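Local coordinates for glutathione S-transferase (Bombyx mori, PDB 4E8H), which binds glutathione as a homodimer and, as expected of its family, probably catalyses the transfer of glutathione onto electrophilic substrates, at residues S87-N92 with M158-I163; R26-D31 with Y77-Y82; G108-R113 with D137-W142. All blocks are in the same frame, centred on the assembly; numbering follows the deposited sequence.

Interaction 1. Residues S87-N92 with M158-I163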
loop_
_atom_site.group_PDB
_atom_site.type_symbol
_atom_site.label_atom_id
_atom_site.label_comp_id
_atom_site.label_asym_id
_atom_site.label_seq_id
_atom_site.Cartn_x
_atom_site.Cartn_y
_atom_site.Cartn_z
ATOM N N SER B 87 -16.653 6.424 10.664
ATOM C CA SER B 87 -16.801 7.414 9.583
ATOM C C SER B 87 -15.512 7.683 8.798
ATOM O O SER B 87 -15.554 7.919 7.588
ATOM C CB SER B 87 -17.376 8.726 10.121
ATOM O OG SER B 87 -16.456 9.372 10.985
ATOM N N LEU B 88 -14.374 7.646 9.493
ATOM C CA LEU B 88 -13.059 7.829 8.872
ATOM C C LEU B 88 -12.594 6.611 8.070
ATOM O O LEU B 88 -11.633 6.700 7.302
ATOM C CB LEU B 88 -11.995 8.150 9.932
ATOM C CG LEU B 88 -11.642 9.577 10.370
ATOM C CD1 LEU B 88 -10.319 9.542 11.155
ATOM C CD2 LEU B 88 -11.534 10.548 9.197
ATOM N N TYR B 89 -13.263 5.478 8.270
ATOM C CA TYR B 89 -12.877 4.214 7.643
ATOM C C TYR B 89 -14.021 3.208 7.814
ATOM O O TYR B 89 -13.904 2.262 8.599
ATOM C CB TYR B 89 -11.569 3.700 8.271
ATOM C CG TYR B 89 -10.883 2.557 7.545
ATOM C CD1 TYR B 89 -10.561 2.651 6.190
ATOM C CD2 TYR B 89 -10.525 1.394 8.227
ATOM C CE1 TYR B 89 -9.921 1.601 5.526
ATOM C CE2 TYR B 89 -9.882 0.342 7.573
ATOM C CZ TYR B 89 -9.586 0.451 6.225
ATOM O OH TYR B 89 -8.951 -0.585 5.576
ATOM N N PRO B 90 -15.144 3.425 7.091
ATOM C CA PRO B 90 -16.376 2.650 7.276
ATOM C C PRO B 90 -16.210 1.158 7.033
ATOM O O PRO B 90 -15.315 0.739 6.295
ATOM C CB PRO B 90 -17.337 3.254 6.243
ATOM C CG PRO B 90 -16.468 3.968 5.272
ATOM C CD PRO B 90 -15.330 4.481 6.082
ATOM N N LYS B 91 -17.081 0.372 7.654
ATOM C CA LYS B 91 -16.963 -1.080 7.613
ATOM C C LYS B 91 -17.680 -1.710 6.427
ATOM O O LYS B 91 -17.388 -2.852 6.058
ATOM C CB LYS B 91 -17.407 -1.695 8.939
ATOM C CG LYS B 91 -16.385 -1.455 10.038
ATOM C CD LYS B 91 -16.811 -2.066 11.361
ATOM C CE LYS B 91 -15.745 -1.760 12.407
ATOM N NZ LYS B 91 -15.893 -2.607 13.620
ATOM N N ASN B 92 -18.611 -0.960 5.836
ATOM C CA ASN B 92 -19.252 -1.344 4.585
ATOM C C ASN B 92 -18.179 -1.750 3.581
ATOM O O ASN B 92 -17.296 -0.946 3.273
ATOM C CB ASN B 92 -20.071 -0.177 4.027
ATOM C CG ASN B 92 -20.681 -0.486 2.675
ATOM O OD1 ASN B 92 -20.170 -0.061 1.638
ATOM N ND2 ASN B 92 -21.775 -1.239 2.678
ATOM N N MET B 158 -14.831 12.729 4.683
ATOM C CA MET B 158 -13.376 12.638 4.830
ATOM C C MET B 158 -12.981 11.290 5.439
ATOM O O MET B 158 -13.653 10.790 6.345
ATOM C CB MET B 158 -12.841 13.793 5.686
ATOM C CG MET B 158 -11.317 13.940 5.670
ATOM S SD MET B 158 -10.676 15.205 6.789
ATOM C CE MET B 158 -10.886 14.408 8.381
ATOM N N THR B 159 -11.904 10.700 4.921
ATOM C CA THR B 159 -11.402 9.413 5.408
ATOM C C THR B 159 -9.895 9.480 5.669
ATOM O O THR B 159 -9.265 10.513 5.422
ATOM C CB THR B 159 -11.719 8.256 4.418
ATOM O OG1 THR B 159 -11.088 8.505 3.156
ATOM C CG2 THR B 159 -13.225 8.103 4.217
ATOM N N VAL B 160 -9.324 8.386 6.173
ATOM C CA VAL B 160 -7.871 8.291 6.364
ATOM C C VAL B 160 -7.114 8.518 5.051
ATOM O O VAL B 160 -5.979 9.001 5.060
ATOM C CB VAL B 160 -7.433 6.946 7.014
ATOM C CG1 VAL B 160 -7.899 6.873 8.462
ATOM C CG2 VAL B 160 -7.943 5.742 6.213
ATOM N N ALA B 161 -7.757 8.181 3.932
ATOM C CA ALA B 161 -7.183 8.393 2.607
ATOM C C ALA B 161 -6.925 9.875 2.316
ATOM O O ALA B 161 -5.859 10.221 1.807
ATOM C CB ALA B 161 -8.059 7.765 1.534
ATOM N N ASP B 162 -7.886 10.740 2.651
ATOM C CA ASP B 162 -7.705 12.196 2.530
ATOM C C ASP B 162 -6.560 12.704 3.398
ATOM O O ASP B 162 -5.796 13.571 2.975
ATOM C CB ASP B 162 -8.978 12.949 2.923
ATOM C CG ASP B 162 -10.160 12.587 2.060
ATOM O OD1 ASP B 162 -10.263 13.113 0.932
ATOM O OD2 ASP B 162 -10.993 11.779 2.516
ATOM N N ILE B 163 -6.456 12.165 4.611
ATOM C CA ILE B 163 -5.453 12.608 5.579
ATOM C C ILE B 163 -4.019 12.320 5.107
ATOM O O ILE B 163 -3.156 13.196 5.198
ATOM C CB ILE B 163 -5.729 12.043 7.011
ATOM C CG1 ILE B 163 -7.114 12.495 7.506
ATOM C CG2 ILE B 163 -4.629 12.469 7.991
ATOM C CD1 ILE B 163 -7.510 11.970 8.892
#
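Leu88 is the bump of this contact, filling a hollow built from Met158, Thr159 and Ile163. Leu88 CD2 does most of the filling, 3.6 Å from Met158 O and also against Met158 CE and Ile163 CD1. Met158 leaves its backbone with CG anti to N (chi1 -169°), then bends at its thioether (chi3 74°), bringing the terminal methyl round to Leu88. The backbones are also close, Leu88 CA lying 4.2 Å from Thr159 CA. Leu88 O projects into the first turn of helix 160-174, where Val160 N donates to it in the carbonyl plane at 3.1 Å, with an N-H...O angle of 154°. A second, smaller fit has Val160 CG2 meeting Tyr89 CD1 at 4.1 Å, the side chains crossing at a slant. Thr159 and Asp162 form the N-capping box known from the C-terminal domain of GSTs: Thr159 N donates to the anti lone pair of Asp162 OD2 at 2.8 Å, while Thr159 OG1 accepts a weak bond from Ala161 N. Around the contact, helix 16-27 packs on Leu88, Val160 and Ile163, helix 71-82 on Tyr89 and Val160, and helix 93-124 on Tyr89, whose OH bonds Asp100.

Interaction 2. Residues R26-D31 with Y77-Y82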
loop_
_atom_site.group_PDB
_atom_site.type_symbol
_atom_site.label_atom_id
_atom_site.label_comp_id
_atom_site.label_asym_id
_atom_site.label_seq_id
_atom_site.Cartn_x
_atom_site.Cartn_y
_atom_site.Cartn_z
ATOM N N ARG B 26 -5.290 12.837 16.080
ATOM C CA ARG B 26 -5.983 14.038 16.548
ATOM C C ARG B 26 -7.476 13.994 16.227
ATOM O O ARG B 26 -8.305 14.284 17.092
ATOM C CB ARG B 26 -5.344 15.306 15.969
ATOM C CG ARG B 26 -3.971 15.637 16.551
ATOM C CD ARG B 26 -4.068 16.186 17.969
ATOM N NE ARG B 26 -4.675 17.515 17.994
ATOM C CZ ARG B 26 -3.994 18.655 17.914
ATOM N NH1 ARG B 26 -2.669 18.643 17.811
ATOM N NH2 ARG B 26 -4.639 19.812 17.943
ATOM N N VAL B 27 -7.811 13.617 14.992
ATOM C CA VAL B 27 -9.209 13.507 14.553
ATOM C C VAL B 27 -9.975 12.477 15.393
ATOM O O VAL B 27 -11.164 12.650 15.670
ATOM C CB VAL B 27 -9.315 13.186 13.034
ATOM C CG1 VAL B 27 -10.760 12.909 12.617
ATOM C CG2 VAL B 27 -8.754 14.330 12.210
ATOM N N LEU B 28 -9.276 11.423 15.807
ATOM C CA LEU B 28 -9.847 10.382 16.661
ATOM C C LEU B 28 -9.757 10.739 18.144
ATOM O O LEU B 28 -10.261 9.999 18.995
ATOM C CB LEU B 28 -9.150 9.041 16.407
ATOM C CG LEU B 28 -9.338 8.388 15.035
ATOM C CD1 LEU B 28 -8.301 7.303 14.819
ATOM C CD2 LEU B 28 -10.747 7.829 14.863
ATOM N N GLU B 29 -9.107 11.865 18.437
ATOM C CA GLU B 29 -8.955 12.388 19.803
ATOM C C GLU B 29 -8.169 11.445 20.723
ATOM O O GLU B 29 -8.530 11.228 21.884
ATOM C CB GLU B 29 -10.316 12.788 20.399
ATOM C CG GLU B 29 -11.060 13.830 19.562
ATOM C CD GLU B 29 -12.448 14.154 20.088
ATOM O OE1 GLU B 29 -13.126 13.248 20.618
ATOM O OE2 GLU B 29 -12.867 15.323 19.956
ATOM N N LEU B 30 -7.088 10.893 20.178
ATOM C CA LEU B 30 -6.158 10.059 20.929
ATOM C C LEU B 30 -4.885 10.857 21.165
ATOM O O LEU B 30 -4.314 11.402 20.217
ATOM C CB LEU B 30 -5.824 8.782 20.145
ATOM C CG LEU B 30 -6.955 7.841 19.715
ATOM C CD1 LEU B 30 -6.484 6.890 18.621
ATOM C CD2 LEU B 30 -7.501 7.058 20.901
ATOM N N ASP B 31 -4.441 10.945 22.416
ATOM C CA ASP B 31 -3.150 11.569 22.678
ATOM C C ASP B 31 -2.044 10.574 22.389
ATOM O O ASP B 31 -2.092 9.421 22.828
ATOM C CB ASP B 31 -3.023 12.101 24.109
ATOM C CG ASP B 31 -1.757 12.942 24.311
ATOM O OD1 ASP B 31 -1.154 12.884 25.401
ATOM O OD2 ASP B 31 -1.353 13.659 23.372
ATOM N N TYR B 77 -5.682 0.984 11.666
ATOM C CA TYR B 77 -5.749 0.346 12.988
ATOM C C TYR B 77 -6.359 1.254 14.057
ATOM O O TYR B 77 -7.182 0.802 14.856
ATOM C CB TYR B 77 -4.370 -0.146 13.456
ATOM C CG TYR B 77 -4.345 -0.542 14.923
ATOM C CD1 TYR B 77 -5.015 -1.682 15.368
ATOM C CD2 TYR B 77 -3.668 0.234 15.868
ATOM C CE1 TYR B 77 -5.010 -2.045 16.715
ATOM C CE2 TYR B 77 -3.657 -0.122 17.219
ATOM C CZ TYR B 77 -4.327 -1.264 17.633
ATOM O OH TYR B 77 -4.317 -1.625 18.962
ATOM N N LEU B 78 -5.948 2.522 14.080
ATOM C CA LEU B 78 -6.463 3.463 15.073
ATOM C C LEU B 78 -7.975 3.646 14.929
ATOM O O LEU B 78 -8.689 3.735 15.931
ATOM C CB LEU B 78 -5.723 4.806 15.014
ATOM C CG LEU B 78 -4.215 4.825 15.311
ATOM C CD1 LEU B 78 -3.659 6.238 15.193
ATOM C CD2 LEU B 78 -3.879 4.231 16.677
ATOM N N VAL B 79 -8.461 3.673 13.688
ATOM C CA VAL B 79 -9.904 3.738 13.451
ATOM C C VAL B 79 -10.608 2.418 13.815
ATOM O O VAL B 79 -11.610 2.441 14.533
ATOM C CB VAL B 79 -10.261 4.196 12.010
ATOM C CG1 VAL B 79 -11.776 4.344 11.851
ATOM C CG2 VAL B 79 -9.576 5.518 11.680
ATOM N N ASN B 80 -10.084 1.283 13.343
ATOM C CA ASN B 80 -10.676 -0.032 13.651
ATOM C C ASN B 80 -10.790 -0.302 15.148
ATOM O O ASN B 80 -11.801 -0.828 15.616
ATOM C CB ASN B 80 -9.890 -1.178 12.994
ATOM C CG ASN B 80 -10.052 -1.223 11.482
ATOM O OD1 ASN B 80 -11.019 -0.702 10.924
ATOM N ND2 ASN B 80 -9.098 -1.860 10.812
ATOM N N ALA B 81 -9.749 0.066 15.892
ATOM C CA ALA B 81 -9.686 -0.214 17.321
ATOM C C ALA B 81 -10.305 0.866 18.209
ATOM O O ALA B 81 -10.884 0.544 19.250
ATOM C CB ALA B 81 -8.246 -0.485 17.747
ATOM N N TYR B 82 -10.192 2.132 17.811
ATOM C CA TYR B 82 -10.501 3.232 18.734
ATOM C C TYR B 82 -11.438 4.330 18.237
ATOM O O TYR B 82 -11.723 5.277 18.977
ATOM C CB TYR B 82 -9.205 3.857 19.260
ATOM C CG TYR B 82 -8.317 2.876 19.983
ATOM C CD1 TYR B 82 -8.779 2.184 21.105
ATOM C CD2 TYR B 82 -7.016 2.636 19.550
ATOM C CE1 TYR B 82 -7.969 1.275 21.772
ATOM C CE2 TYR B 82 -6.196 1.731 20.211
ATOM C CZ TYR B 82 -6.679 1.055 21.322
ATOM O OH TYR B 82 -5.871 0.158 21.980
#
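Leu28 and Leu30 face Leu78, Val79 and Tyr82 in a wholly apolar contact, with no hydrogen bond between the segments. Its tighter half belongs to Leu28, whose CG stands anti to the carbonyl carbon (chi1 -66°), directing Leu28 CD1 to 3.6 Å from Leu78 CB. Leu28 CD1 also meets Val79 CG2 at 3.8 Å, the side chains roughly perpendicular, so this branch settles between two successive residues of helix 71-82. In the second half, Leu30 CD1 approaches Leu78 CD2 at 4.2 Å, and Leu30 CD2 rests 4.0 Å from Tyr82 CB. Tyr82 meets Leu30 chiefly through CB, and its OH bonds Asp63. Helix 16-27 closes in a Schellman motif, with Glu29 at positive phi (62°); the bond from Glu29 N to Arg26 O (2.9 Å) is one of the motif's two. Leu28 and Leu30, flanking Glu29 in sequence, both point their CB toward 77-82. The setting is the thioredoxin-like N-terminal domain, where the chain leaves helix 16-27 for strand 32-36. Leu78 also packs on Ile7 of strand 7-11 and Met61 of strand 60-63, joining the helix pair to the sheet. On helix 71-82, Tyr77 OH accepts from Arg94 NE of the second subunit.

Interaction 3. Residues G108-R113 with D137-W142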
loop_
_atom_site.group_PDB
_atom_site.type_symbol
_atom_site.label_atom_id
_atom_site.label_comp_id
_atom_site.label_asym_id
_atom_site.label_seq_id
_atom_site.Cartn_x
_atom_site.Cartn_y
_atom_site.Cartn_z
ATOM N N GLY B 108 1.643 3.389 -3.478
ATOM C CA GLY B 108 2.290 2.834 -4.664
ATOM C C GLY B 108 2.411 3.762 -5.859
ATOM O O GLY B 108 3.143 3.460 -6.800
ATOM N N THR B 109 1.699 4.887 -5.828
ATOM C CA THR B 109 1.675 5.804 -6.967
ATOM C C THR B 109 2.079 7.232 -6.585
ATOM O O THR B 109 3.165 7.684 -6.949
ATOM C CB THR B 109 0.299 5.786 -7.686
ATOM O OG1 THR B 109 -0.018 4.443 -8.074
ATOM C CG2 THR B 109 0.312 6.676 -8.927
ATOM N N LEU B 110 1.212 7.926 -5.847
ATOM C CA LEU B 110 1.411 9.347 -5.544
ATOM C C LEU B 110 2.656 9.620 -4.705
ATOM O O LEU B 110 3.518 10.403 -5.111
ATOM C CB LEU B 110 0.173 9.956 -4.866
ATOM C CG LEU B 110 0.182 11.480 -4.678
ATOM C CD1 LEU B 110 -0.012 12.208 -6.007
ATOM C CD2 LEU B 110 -0.877 11.917 -3.677
ATOM N N TYR B 111 2.742 8.982 -3.540
ATOM C CA TYR B 111 3.858 9.222 -2.633
ATOM C C TYR B 111 5.194 8.779 -3.225
ATOM O O TYR B 111 6.204 9.465 -3.065
ATOM C CB TYR B 111 3.631 8.563 -1.271
ATOM C CG TYR B 111 4.659 8.980 -0.252
ATOM C CD1 TYR B 111 4.675 10.280 0.252
ATOM C CD2 TYR B 111 5.628 8.085 0.198
ATOM C CE1 TYR B 111 5.624 10.679 1.180
ATOM C CE2 TYR B 111 6.582 8.472 1.132
ATOM C CZ TYR B 111 6.574 9.771 1.616
ATOM O OH TYR B 111 7.512 10.169 2.537
ATOM N N LEU B 112 5.187 7.636 -3.907
ATOM C CA LEU B 112 6.385 7.116 -4.564
ATOM C C LEU B 112 6.922 8.081 -5.621
ATOM O O LEU B 112 8.123 8.360 -5.658
ATOM C CB LEU B 112 6.109 5.740 -5.183
ATOM C CG LEU B 112 7.197 5.109 -6.061
ATOM C CD1 LEU B 112 8.486 4.849 -5.279
ATOM C CD2 LEU B 112 6.684 3.825 -6.695
ATOM N N ARG B 113 6.027 8.580 -6.475
ATOM C CA ARG B 113 6.396 9.545 -7.516
ATOM C C ARG B 113 6.826 10.892 -6.932
ATOM O O ARG B 113 7.696 11.564 -7.493
ATOM C CB ARG B 113 5.259 9.721 -8.527
ATOM C CG ARG B 113 5.164 8.584 -9.541
ATOM C CD ARG B 113 3.767 8.475 -10.131
ATOM N NE ARG B 113 3.576 7.219 -10.855
ATOM C CZ ARG B 113 3.181 7.121 -12.122
ATOM N NH1 ARG B 113 2.914 8.208 -12.835
ATOM N NH2 ARG B 113 3.039 5.924 -12.677
ATOM N N ASP B 137 3.239 14.489 -12.144
ATOM C CA ASP B 137 2.157 15.279 -12.739
ATOM C C ASP B 137 1.022 14.398 -13.263
ATOM O O ASP B 137 -0.153 14.758 -13.150
ATOM C CB ASP B 137 2.692 16.150 -13.882
ATOM C CG ASP B 137 3.770 17.130 -13.435
ATOM O OD1 ASP B 137 3.846 17.455 -12.231
ATOM O OD2 ASP B 137 4.547 17.581 -14.304
ATOM N N GLU B 138 1.388 13.254 -13.843
ATOM C CA GLU B 138 0.426 12.264 -14.328
ATOM C C GLU B 138 -0.454 11.755 -13.185
ATOM O O GLU B 138 -1.664 11.591 -13.352
ATOM C CB GLU B 138 1.154 11.094 -15.008
ATOM C CG GLU B 138 0.230 10.072 -15.683
ATOM C CD GLU B 138 0.957 8.824 -16.175
ATOM O OE1 GLU B 138 1.921 8.377 -15.514
ATOM O OE2 GLU B 138 0.550 8.280 -17.223
ATOM N N ALA B 139 0.168 11.517 -12.029
ATOM C CA ALA B 139 -0.539 11.069 -10.828
ATOM C C ALA B 139 -1.459 12.148 -10.255
ATOM O O ALA B 139 -2.534 11.836 -9.737
ATOM C CB ALA B 139 0.454 10.596 -9.774
ATOM N N LEU B 140 -1.035 13.409 -10.347
ATOM C CA LEU B 140 -1.878 14.538 -9.943
ATOM C C LEU B 140 -3.125 14.657 -10.823
ATOM O O LEU B 140 -4.197 15.006 -10.333
ATOM C CB LEU B 140 -1.096 15.860 -9.936
ATOM C CG LEU B 140 -0.131 16.172 -8.780
ATOM C CD1 LEU B 140 0.438 17.576 -8.940
ATOM C CD2 LEU B 140 -0.796 16.031 -7.407
ATOM N N GLY B 141 -2.978 14.365 -12.116
ATOM C CA GLY B 141 -4.112 14.322 -13.043
ATOM C C GLY B 141 -5.115 13.249 -12.657
ATOM O O GLY B 141 -6.327 13.485 -12.682
ATOM N N TRP B 142 -4.603 12.071 -12.297
ATOM C CA TRP B 142 -5.436 10.985 -11.781
ATOM C C TRP B 142 -6.163 11.366 -10.487
ATOM O O TRP B 142 -7.366 11.122 -10.362
ATOM C CB TRP B 142 -4.614 9.711 -11.563
ATOM C CG TRP B 142 -4.088 9.069 -12.820
ATOM C CD1 TRP B 142 -4.651 9.107 -14.067
ATOM C CD2 TRP B 142 -2.910 8.258 -12.938
ATOM N NE1 TRP B 142 -3.885 8.390 -14.955
ATOM C CE2 TRP B 142 -2.814 7.855 -14.288
ATOM C CE3 TRP B 142 -1.922 7.841 -12.035
ATOM C CZ2 TRP B 142 -1.767 7.052 -14.760
ATOM C CZ3 TRP B 142 -0.882 7.042 -12.503
ATOM C CH2 TRP B 142 -0.815 6.657 -13.855
HETATM O O HOH W 1 2.812 5.794 -15.490
#
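The helical segments 108-113 and 137-142 run broadly antiparallel, their directions 140° apart and their axes 9.4 Å apart at closest approach, with Leu110 and Ala139 the nearest pair of CA atoms. Ala139, with a single methyl, is consistent with this approach: Ala139 CB lies 4.0 Å from Thr109 CG2 and also touches Leu110 CD1 and Arg113 CD. On one flank Leu110 CD1 reaches Leu140 CD2 at 4.1 Å; on another, Thr109 CG2 meets the edge of the Trp142 ring, 3.8 Å from CZ3. This packing belongs to the all-helical C-terminal domain of the GST fold, joining helix 93-124 to helix 130-146. Arg113 carries the polar part. Extended from CG to NE, it passes Ala139 and brings Arg113 NH1 to Glu138 OE1 in a salt bridge of 2.9 Å, nearly straight at 166°. The carboxylate oxygen lies in the guanidinium plane and is met on its anti side, somewhat out of the carboxylate plane, the two planes being 39° apart. A water links the pair again, accepting from Arg113 NH2 and donating to Glu138 OE1, while NH1 also bonds Lys135 O. Trp142 CZ3 lies over one guanidinium face, 3.8 Å above it and toward the rim. A leucine in place of Arg113 would probably leave Glu138 without its charged mate and Lys135 O without this donor. Across the dimer, Trp142 packs on Pro54 of the second subunit.

Overall arrangement
Interaction 2 comes first along the chain and lies in the thioredoxin-like N-terminal domain. Interaction 1 follows, tying the loop between helices 71-82 and 93-124 to the start of helix 160-174, and so joins the two domains; interaction 3 falls between its two segments in sequence. Interactions 1 and 2 are neighbours, centres about 12 Å apart, and touch directly: Val160 CG1 lies 3.9 Å from Val79 CG2, which makes their packing continuous across the domain boundary. Interaction 3 lies in the helical domain, its centre about 20 Å from interaction 1 and about 27 Å from interaction 2, across the chain's centre from the latter. Interactions 2 and 3 both touch the second subunit, so each domain contributes to the homodimer.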